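Local coordinates for phage-related protein (Bordetella bronchiseptica RB50, PDB 3BJQ) that probably serves as a major capsid protein of a phage or prophage, assembling with copies of itself into the particle shell, at residues Ala38-Tyr43 with Tyr267-His272; Leu132-Tyr137 with Gly305-Asp310; Gly225-Ala230 with Gly238-Pro243. All blocks are in the same frame, centred on the assembly; numbering follows the deposited sequence.

Contact 1 belongs to a mixed sheet in which strand 37-40 pairs with strand 264-269, whereas contacts 2 and 3 both reach the six-stranded mixed sheet. Contact 2 lies on its strand 305-309 and contact 3 at strand 237-239, an outermost strand within the chain. Contact 3 is nested within the loops closed by contacts 1 and 2, whose segments interleave along the chain. Centres lie about 27 Å apart from contact 1 to either of the others, but 16 Å between contacts 2 and 3, which touch through L132 and W241. The long helix 105-131 runs into contact 2 and packs against contact 3. Two sheets with a long helix are consistent with the HK97-type fold of phage coat proteins.

Contact 1: Ala38-Tyr43 with Tyr267-His272; sequences APVAQY and YQIEGH
V40 O is met twice by the facing segment, by one hydrogen bond and one weaker CA-H...O contact: E270 N donates to V40 O at 2.9 Å, nearly in line with the carbonyl bond, and I269 CA lies 3.4 Å from V40 O. This is the end of a parallel beta ladder, in which strand 37-40 joins strand 264-269 of a mixed sheet. Q268 links the strands in both directions, with its N bonded to A38 O (3.0 Å) and its O receiving V40 N (2.9 Å) from well above the carbonyl plane. Beyond the ladder, I269-H272 form a type II turn, while 41-43 bend round to bring an aromatic ring back to I269. The side chain of V40 meets Y267 crosswise, CG1 making an off-centre CH-pi contact with the ring, 3.8 Å from Y267 CD2. Y267 OH is held elsewhere by L48 N. P39 and E270 also pack against a second subunit. With CG1 anti to its carbonyl carbon (chi1 -62°), I269 sends its longer branch across the Y43 ring. I269 CD1 sits over one face, 3.9 Å from the Y43 ring centroid, while Y43 OH bonds to D294 OD2.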
loop_
_atom_site.group_PDB
_atom_site.type_symbol
_atom_site.label_atom_id
_atom_site.label_comp_id
_atom_site.label_asym_id
_atom_site.label_seq_id
_atom_site.Cartn_x
_atom_site.Cartn_y
_atom_site.Cartn_z
ATOM N N ALA E 38 0.536 -34.646 6.661
ATOM C CA ALA E 38 -0.861 -34.372 6.499
ATOM C C ALA E 38 -1.428 -34.065 7.888
ATOM O O ALA E 38 -1.050 -34.729 8.853
ATOM C CB ALA E 38 -1.535 -35.580 5.907
ATOM N N PRO E 39 -2.311 -33.049 8.007
ATOM C CA PRO E 39 -2.805 -32.649 9.325
ATOM C C PRO E 39 -3.884 -33.547 9.936
ATOM O O PRO E 39 -4.785 -34.040 9.240
ATOM C CB PRO E 39 -3.357 -31.247 9.062
ATOM C CG PRO E 39 -3.863 -31.351 7.661
ATOM C CD PRO E 39 -2.874 -32.197 6.946
ATOM N N VAL E 40 -3.742 -33.779 11.239
ATOM C CA VAL E 40 -4.746 -34.404 12.051
ATOM C C VAL E 40 -4.940 -33.523 13.309
ATOM O O VAL E 40 -4.162 -32.608 13.568
ATOM C CB VAL E 40 -4.403 -35.878 12.476
ATOM C CG1 VAL E 40 -4.132 -36.731 11.303
ATOM C CG2 VAL E 40 -3.246 -35.956 13.464
ATOM N N ALA E 41 -5.993 -33.793 14.058
ATOM C CA ALA E 41 -6.279 -33.061 15.298
ATOM C C ALA E 41 -6.038 -33.906 16.544
ATOM O O ALA E 41 -5.676 -33.371 17.592
ATOM C CB ALA E 41 -7.716 -32.576 15.285
ATOM N N GLN E 42 -6.266 -35.215 16.438
ATOM C CA GLN E 42 -6.168 -36.141 17.583
ATOM C C GLN E 42 -4.775 -36.750 17.778
ATOM O O GLN E 42 -4.143 -37.211 16.813
ATOM C CB GLN E 42 -7.165 -37.307 17.432
ATOM C CG GLN E 42 -8.669 -36.960 17.501
ATOM C CD GLN E 42 -9.586 -38.201 17.302
ATOM O OE1 GLN E 42 -9.125 -39.298 16.951
ATOM N NE2 GLN E 42 -10.891 -38.018 17.535
ATOM N N TYR E 43 -4.329 -36.780 19.036
ATOM C CA TYR E 43 -3.068 -37.416 19.416
ATOM C C TYR E 43 -3.155 -38.943 19.426
ATOM O O TYR E 43 -2.141 -39.636 19.278
ATOM C CB TYR E 43 -2.604 -36.947 20.794
ATOM C CG TYR E 43 -1.850 -35.661 20.739
ATOM C CD1 TYR E 43 -2.508 -34.449 20.700
ATOM C CD2 TYR E 43 -0.470 -35.656 20.712
ATOM C CE1 TYR E 43 -1.802 -33.243 20.635
ATOM C CE2 TYR E 43 0.243 -34.465 20.650
ATOM C CZ TYR E 43 -0.433 -33.270 20.614
ATOM O OH TYR E 43 0.258 -32.113 20.525
ATOM N N TYR E 267 1.169 -38.392 10.096
ATOM C CA TYR E 267 0.049 -37.805 10.839
ATOM C C TYR E 267 0.663 -36.724 11.702
ATOM O O TYR E 267 1.521 -37.025 12.541
ATOM C CB TYR E 267 -0.643 -38.891 11.703
ATOM C CG TYR E 267 -1.670 -39.743 10.965
ATOM C CD1 TYR E 267 -1.536 -40.025 9.603
ATOM C CD2 TYR E 267 -2.736 -40.294 11.626
ATOM C CE1 TYR E 267 -2.460 -40.796 8.924
ATOM C CE2 TYR E 267 -3.671 -41.096 10.948
ATOM C CZ TYR E 267 -3.533 -41.321 9.601
ATOM O OH TYR E 267 -4.443 -42.096 8.931
ATOM N N GLN E 268 0.262 -35.469 11.501
ATOM C CA GLN E 268 0.905 -34.363 12.181
ATOM C C GLN E 268 -0.113 -33.414 12.739
ATOM O O GLN E 268 -1.038 -33.020 12.049
ATOM C CB GLN E 268 1.839 -33.598 11.244
ATOM C CG GLN E 268 2.680 -32.557 11.977
ATOM C CD GLN E 268 3.990 -32.264 11.282
ATOM O OE1 GLN E 268 4.816 -33.162 11.101
ATOM N NE2 GLN E 268 4.194 -31.005 10.896
ATOM N N ILE E 269 0.054 -33.034 14.001
ATOM C CA ILE E 269 -0.916 -32.132 14.613
ATOM C C ILE E 269 -1.017 -30.831 13.819
ATOM O O ILE E 269 -0.008 -30.241 13.464
ATOM C CB ILE E 269 -0.573 -31.827 16.079
ATOM C CG1 ILE E 269 -0.614 -33.117 16.896
ATOM C CG2 ILE E 269 -1.529 -30.801 16.615
ATOM C CD1 ILE E 269 -1.994 -33.828 16.925
ATOM N N GLU E 270 -2.244 -30.383 13.562
ATOM C CA GLU E 270 -2.473 -29.208 12.723
ATOM C C GLU E 270 -1.745 -27.985 13.294
ATOM O O GLU E 270 -1.799 -27.722 14.483
ATOM C CB GLU E 270 -3.970 -28.926 12.596
ATOM C CG GLU E 270 -4.328 -27.940 11.489
ATOM C CD GLU E 270 -5.841 -27.724 11.338
ATOM O OE1 GLU E 270 -6.625 -28.183 12.221
ATOM O OE2 GLU E 270 -6.244 -27.093 10.326
ATOM N N GLY E 271 -1.032 -27.270 12.438
ATOM C CA GLY E 271 -0.303 -26.083 12.868
ATOM C C GLY E 271 1.147 -26.332 13.216
ATOM O O GLY E 271 1.944 -25.396 13.221
ATOM N N HIS E 272 1.513 -27.581 13.485
ATOM C CA HIS E 272 2.897 -27.903 13.811
ATOM C C HIS E 272 3.744 -27.877 12.531
ATOM O O HIS E 272 3.265 -28.236 11.472
ATOM C CB HIS E 272 2.981 -29.240 14.533
ATOM C CG HIS E 272 2.412 -29.203 15.914
ATOM N ND1 HIS E 272 2.864 -30.009 16.933
ATOM C CD2 HIS E 272 1.473 -28.400 16.463
ATOM C CE1 HIS E 272 2.190 -29.747 18.034
ATOM N NE2 HIS E 272 1.341 -28.771 17.776
#

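Contact 2: Leu132-Tyr137 with Gly305-Asp310; sequences LDPAKY and GYLIED
L132 and L307 bring their CA atoms to 6.5 Å and Y137 and Y306 theirs to 7.5 Å, so that a loop leaving helix 105-131 lies beside strand 305-309 with side chains meeting between the two backbones. L307 has the largest share of the contact. Its CG stands anti to the backbone N (chi1 180°), which carries the branch point toward the loop. From there L307 CD1 meets L132 CD2 at 3.6 Å, the two leucines crossing at about a right angle, whereas L307 CD2 turns to the backbone of the loop, touching L132 O and coming within 3.7 Å of P134 CA. Nearer the strand, L307 CB lies over one face of the Y137 ring, displaced toward its rim, in a CH-pi contact 4.2 Å from the ring centroid. Strand 305-309 runs between strands 142-144 and 245-248 in the six-stranded sheet, and the loop 132-137 packs on this inner strand just before the chain enters strand 142-144. The ring of Y137 also reaches the start of the strand, where Y137 CE1 is 3.9 Å from G305 C. Its hydroxyl is hydrogen-bonded to A131 O in the last residue of the helix, which ties the ring back to the segment it follows. The loop is shaped from within by an Asx turn: A135 N donates to D133 OD1, meeting the carboxylate from above its plane. At the outer end of the contact, the E309 chain is extended beyond CG and lays its carboxylate against the ring of P134, E309 OE2 lying 3.5 Å from P134 CB.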
loop_
_atom_site.group_PDB
_atom_site.type_symbol
_atom_site.label_atom_id
_atom_site.label_comp_id
_atom_site.label_asym_id
_atom_site.label_seq_id
_atom_site.Cartn_x
_atom_site.Cartn_y
_atom_site.Cartn_z
ATOM N N LEU E 132 10.232 -50.382 5.765
ATOM C CA LEU E 132 11.142 -51.514 5.513
ATOM C C LEU E 132 10.888 -52.718 6.425
ATOM O O LEU E 132 11.721 -53.622 6.545
ATOM C CB LEU E 132 12.592 -51.059 5.650
ATOM C CG LEU E 132 12.955 -49.826 4.815
ATOM C CD1 LEU E 132 14.463 -49.547 4.942
ATOM C CD2 LEU E 132 12.573 -49.985 3.359
ATOM N N ASP E 133 9.719 -52.736 7.044
ATOM C CA ASP E 133 9.312 -53.821 7.913
ATOM C C ASP E 133 8.550 -54.848 7.085
ATOM O O ASP E 133 7.432 -54.557 6.632
ATOM C CB ASP E 133 8.426 -53.259 9.007
ATOM C CG ASP E 133 7.978 -54.298 9.996
ATOM O OD1 ASP E 133 8.332 -55.481 9.842
ATOM O OD2 ASP E 133 7.228 -53.917 10.919
ATOM N N PRO E 134 9.158 -56.044 6.859
ATOM C CA PRO E 134 8.529 -57.035 5.991
ATOM C C PRO E 134 7.222 -57.594 6.551
ATOM O O PRO E 134 6.398 -58.111 5.800
ATOM C CB PRO E 134 9.595 -58.124 5.886
ATOM C CG PRO E 134 10.427 -57.973 7.084
ATOM C CD PRO E 134 10.449 -56.525 7.387
ATOM N N ALA E 135 7.041 -57.493 7.859
ATOM C CA ALA E 135 5.817 -57.948 8.512
ATOM C C ALA E 135 4.577 -57.133 8.104
ATOM O O ALA E 135 3.456 -57.580 8.286
ATOM C CB ALA E 135 5.984 -57.899 10.021
ATOM N N LYS E 136 4.775 -55.954 7.534
ATOM C CA LYS E 136 3.656 -55.084 7.168
ATOM C C LYS E 136 3.166 -55.374 5.768
ATOM O O LYS E 136 2.204 -54.772 5.320
ATOM C CB LYS E 136 4.078 -53.617 7.224
ATOM C CG LYS E 136 4.899 -53.258 8.466
ATOM C CD LYS E 136 4.055 -52.951 9.642
ATOM C CE LYS E 136 3.837 -51.465 9.811
ATOM N NZ LYS E 136 2.840 -51.283 10.912
ATOM N N TYR E 137 3.824 -56.285 5.062
ATOM C CA TYR E 137 3.466 -56.566 3.681
ATOM C C TYR E 137 2.974 -57.986 3.535
ATOM O O TYR E 137 3.417 -58.868 4.267
ATOM C CB TYR E 137 4.694 -56.362 2.804
ATOM C CG TYR E 137 5.220 -54.955 2.848
ATOM C CD1 TYR E 137 4.722 -53.981 1.981
ATOM C CD2 TYR E 137 6.183 -54.583 3.776
ATOM C CE1 TYR E 137 5.179 -52.692 2.025
ATOM C CE2 TYR E 137 6.654 -53.282 3.827
ATOM C CZ TYR E 137 6.149 -52.344 2.942
ATOM O OH TYR E 137 6.600 -51.052 2.962
ATOM N N GLY E 305 2.503 -50.287 -1.737
ATOM C CA GLY E 305 3.920 -50.431 -1.437
ATOM C C GLY E 305 4.466 -51.812 -1.758
ATOM O O GLY E 305 3.720 -52.801 -1.876
ATOM N N TYR E 306 5.782 -51.878 -1.910
ATOM C CA TYR E 306 6.466 -53.121 -2.222
ATOM C C TYR E 306 7.891 -53.080 -1.660
ATOM O O TYR E 306 8.635 -52.158 -1.953
ATOM C CB TYR E 306 6.487 -53.312 -3.735
ATOM C CG TYR E 306 6.956 -54.686 -4.191
ATOM C CD1 TYR E 306 8.313 -54.987 -4.265
ATOM C CD2 TYR E 306 6.045 -55.663 -4.569
ATOM C CE1 TYR E 306 8.745 -56.218 -4.677
ATOM C CE2 TYR E 306 6.464 -56.902 -4.995
ATOM C CZ TYR E 306 7.821 -57.178 -5.050
ATOM O OH TYR E 306 8.273 -58.400 -5.466
ATOM N N LEU E 307 8.264 -54.082 -0.873
ATOM C CA LEU E 307 9.585 -54.137 -0.274
ATOM C C LEU E 307 10.503 -55.203 -0.901
ATOM O O LEU E 307 10.128 -56.383 -1.008
ATOM C CB LEU E 307 9.432 -54.413 1.209
ATOM C CG LEU E 307 10.700 -54.522 2.057
ATOM C CD1 LEU E 307 11.510 -53.206 2.074
ATOM C CD2 LEU E 307 10.279 -54.981 3.432
ATOM N N ILE E 308 11.707 -54.776 -1.290
ATOM C CA ILE E 308 12.749 -55.667 -1.812
ATOM C C ILE E 308 13.881 -55.649 -0.789
ATOM O O ILE E 308 14.741 -54.780 -0.834
ATOM C CB ILE E 308 13.294 -55.172 -3.174
ATOM C CG1 ILE E 308 12.190 -55.122 -4.222
ATOM C CG2 ILE E 308 14.437 -56.072 -3.680
ATOM C CD1 ILE E 308 12.633 -54.470 -5.530
ATOM N N GLU E 309 13.890 -56.621 0.123
ATOM C CA GLU E 309 14.910 -56.658 1.168
ATOM C C GLU E 309 16.271 -57.151 0.664
ATOM O O GLU E 309 16.349 -58.052 -0.170
ATOM C CB GLU E 309 14.519 -57.603 2.298
ATOM C CG GLU E 309 13.271 -57.319 3.057
ATOM C CD GLU E 309 13.135 -58.280 4.240
ATOM O OE1 GLU E 309 13.805 -58.035 5.271
ATOM O OE2 GLU E 309 12.378 -59.278 4.122
ATOM N N ASP E 310 17.331 -56.560 1.215
ATOM C CA ASP E 310 18.718 -57.009 1.037
ATOM C C ASP E 310 19.351 -56.857 -0.348
ATOM O O ASP E 310 20.400 -57.451 -0.619
ATOM C CB ASP E 310 18.871 -58.428 1.587
ATOM C CG ASP E 310 18.539 -58.497 3.077
ATOM O OD1 ASP E 310 18.572 -57.424 3.721
ATOM O OD2 ASP E 310 18.238 -59.603 3.577
#

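Contact 3: Gly225-Ala230 with Gly238-Pro243; sequences GTARVA and GDVWGP
W241 lies against G225 from its first side-chain atom onward: W241 CB is 4.0 Å from G225 CA, CG is nearer, and CD1 makes the tightest approach to the same atom at 3.4 Å. Further out, NE1 donates to E124 OE2 of helix 105-131, which would help to hold the rotation of the indole, while V240 CG1 covers one ring face; the side chain also packs on A128 and L132. The bare CA of G225 lets the indole come so close. A water bridges the two backbones beside the ring edge: it donates to G225 O and to A227 O, and accepts from W241 N at 2.9 Å. A227 O takes a second bond, from V240 N at 3.0 Å and nearly straight at the hydrogen (169°). V240 CG2 meets A227 CB and V229 CG1, each at 3.9 Å. On the sheet face carrying R228 and D239, these side chains lie side by side, though D239 finds its salt bridges with R184 and K185. V229 N bonds to G238 O at 2.8 Å within the hydrogen-bonded pair V229-G238 of strands 221-230 and 237-239, an antiparallel beta hairpin that leads into a type I turn at D239-G242 and lies outermost, within the chain, in the six-stranded sheet.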
loop_
_atom_site.group_PDB
_atom_site.type_symbol
_atom_site.label_atom_id
_atom_site.label_comp_id
_atom_site.label_asym_id
_atom_site.label_seq_id
_atom_site.Cartn_x
_atom_site.Cartn_y
_atom_site.Cartn_z
ATOM N N GLY E 225 18.146 -43.263 -0.052
ATOM C CA GLY E 225 18.233 -43.335 1.402
ATOM C C GLY E 225 19.652 -43.277 1.868
ATOM O O GLY E 225 20.293 -44.308 1.991
ATOM N N THR E 226 20.118 -42.064 2.171
ATOM C CA THR E 226 21.520 -41.807 2.510
ATOM C C THR E 226 21.800 -41.664 4.025
ATOM O O THR E 226 22.933 -41.867 4.454
ATOM C CB THR E 226 22.036 -40.559 1.784
ATOM O OG1 THR E 226 21.180 -39.455 2.074
ATOM C CG2 THR E 226 22.070 -40.770 0.239
ATOM N N ALA E 227 20.777 -41.322 4.816
ATOM C CA ALA E 227 20.970 -41.001 6.237
ATOM C C ALA E 227 21.603 -42.169 6.962
ATOM O O ALA E 227 21.339 -43.319 6.648
ATOM C CB ALA E 227 19.647 -40.582 6.915
ATOM N N ARG E 228 22.455 -41.837 7.920
ATOM C CA ARG E 228 23.115 -42.794 8.767
ATOM C C ARG E 228 22.951 -42.388 10.199
ATOM O O ARG E 228 22.693 -41.218 10.491
ATOM C CB ARG E 228 24.602 -42.862 8.423
ATOM C CG ARG E 228 24.860 -43.239 6.974
ATOM C CD ARG E 228 26.030 -44.141 6.813
ATOM N NE ARG E 228 27.252 -43.444 6.506
ATOM C CZ ARG E 228 28.464 -43.990 6.568
ATOM N NH1 ARG E 228 28.632 -45.247 6.963
ATOM N NH2 ARG E 228 29.524 -43.260 6.249
ATOM N N VAL E 229 23.065 -43.377 11.081
ATOM C CA VAL E 229 22.984 -43.144 12.510
ATOM C C VAL E 229 24.084 -43.911 13.177
ATOM O O VAL E 229 24.497 -44.961 12.688
ATOM C CB VAL E 229 21.630 -43.548 13.132
ATOM C CG1 VAL E 229 20.571 -42.469 12.860
ATOM C CG2 VAL E 229 21.192 -44.896 12.633
ATOM N N ALA E 230 24.566 -43.364 14.294
ATOM C CA ALA E 230 25.621 -43.987 15.060
ATOM C C ALA E 230 25.082 -45.296 15.603
ATOM O O ALA E 230 23.950 -45.346 16.085
ATOM C CB ALA E 230 26.072 -43.065 16.201
ATOM N N GLY E 238 25.253 -46.772 11.130
ATOM C CA GLY E 238 24.342 -47.663 10.382
ATOM C C GLY E 238 23.448 -46.904 9.421
ATOM O O GLY E 238 22.961 -45.809 9.738
ATOM N N ASP E 239 23.203 -47.483 8.247
ATOM C CA ASP E 239 22.328 -46.854 7.252
ATOM C C ASP E 239 20.884 -46.965 7.696
ATOM O O ASP E 239 20.394 -48.074 7.915
ATOM C CB ASP E 239 22.457 -47.529 5.882
ATOM C CG ASP E 239 23.852 -47.405 5.275
ATOM O OD1 ASP E 239 24.634 -46.582 5.734
ATOM O OD2 ASP E 239 24.175 -48.133 4.321
ATOM N N VAL E 240 20.190 -45.829 7.765
ATOM C CA VAL E 240 18.801 -45.795 8.210
ATOM C C VAL E 240 17.916 -46.643 7.249
ATOM O O VAL E 240 16.988 -47.317 7.671
ATOM C CB VAL E 240 18.307 -44.322 8.320
ATOM C CG1 VAL E 240 16.810 -44.244 8.646
ATOM C CG2 VAL E 240 19.144 -43.540 9.343
ATOM N N TRP E 241 18.209 -46.583 5.948
ATOM C CA TRP E 241 17.395 -47.281 4.946
ATOM C C TRP E 241 17.983 -48.647 4.567
ATOM O O TRP E 241 17.582 -49.262 3.557
ATOM C CB TRP E 241 17.199 -46.375 3.722
ATOM C CG TRP E 241 16.453 -45.183 4.104
ATOM C CD1 TRP E 241 16.978 -43.996 4.491
ATOM C CD2 TRP E 241 15.028 -45.047 4.203
ATOM N NE1 TRP E 241 15.981 -43.136 4.849
ATOM C CE2 TRP E 241 14.769 -43.744 4.670
ATOM C CE3 TRP E 241 13.944 -45.904 3.947
ATOM C CZ2 TRP E 241 13.467 -43.247 4.855
ATOM C CZ3 TRP E 241 12.649 -45.416 4.130
ATOM C CH2 TRP E 241 12.421 -44.105 4.587
ATOM N N GLY E 242 18.919 -49.119 5.394
ATOM C CA GLY E 242 19.488 -50.438 5.287
ATOM C C GLY E 242 20.029 -50.745 3.913
ATOM O O GLY E 242 20.474 -49.831 3.206
ATOM N N PRO E 243 20.025 -52.033 3.533
ATOM C CA PRO E 243 20.462 -52.437 2.202
ATOM C C PRO E 243 19.284 -52.627 1.242
ATOM O O PRO E 243 19.416 -53.289 0.219
ATOM C CB PRO E 243 21.145 -53.774 2.491
ATOM C CG PRO E 243 20.329 -54.358 3.599
ATOM C CD PRO E 243 19.668 -53.214 4.342
HETATM O O HOH W 1 20.349 -45.061 4.665
#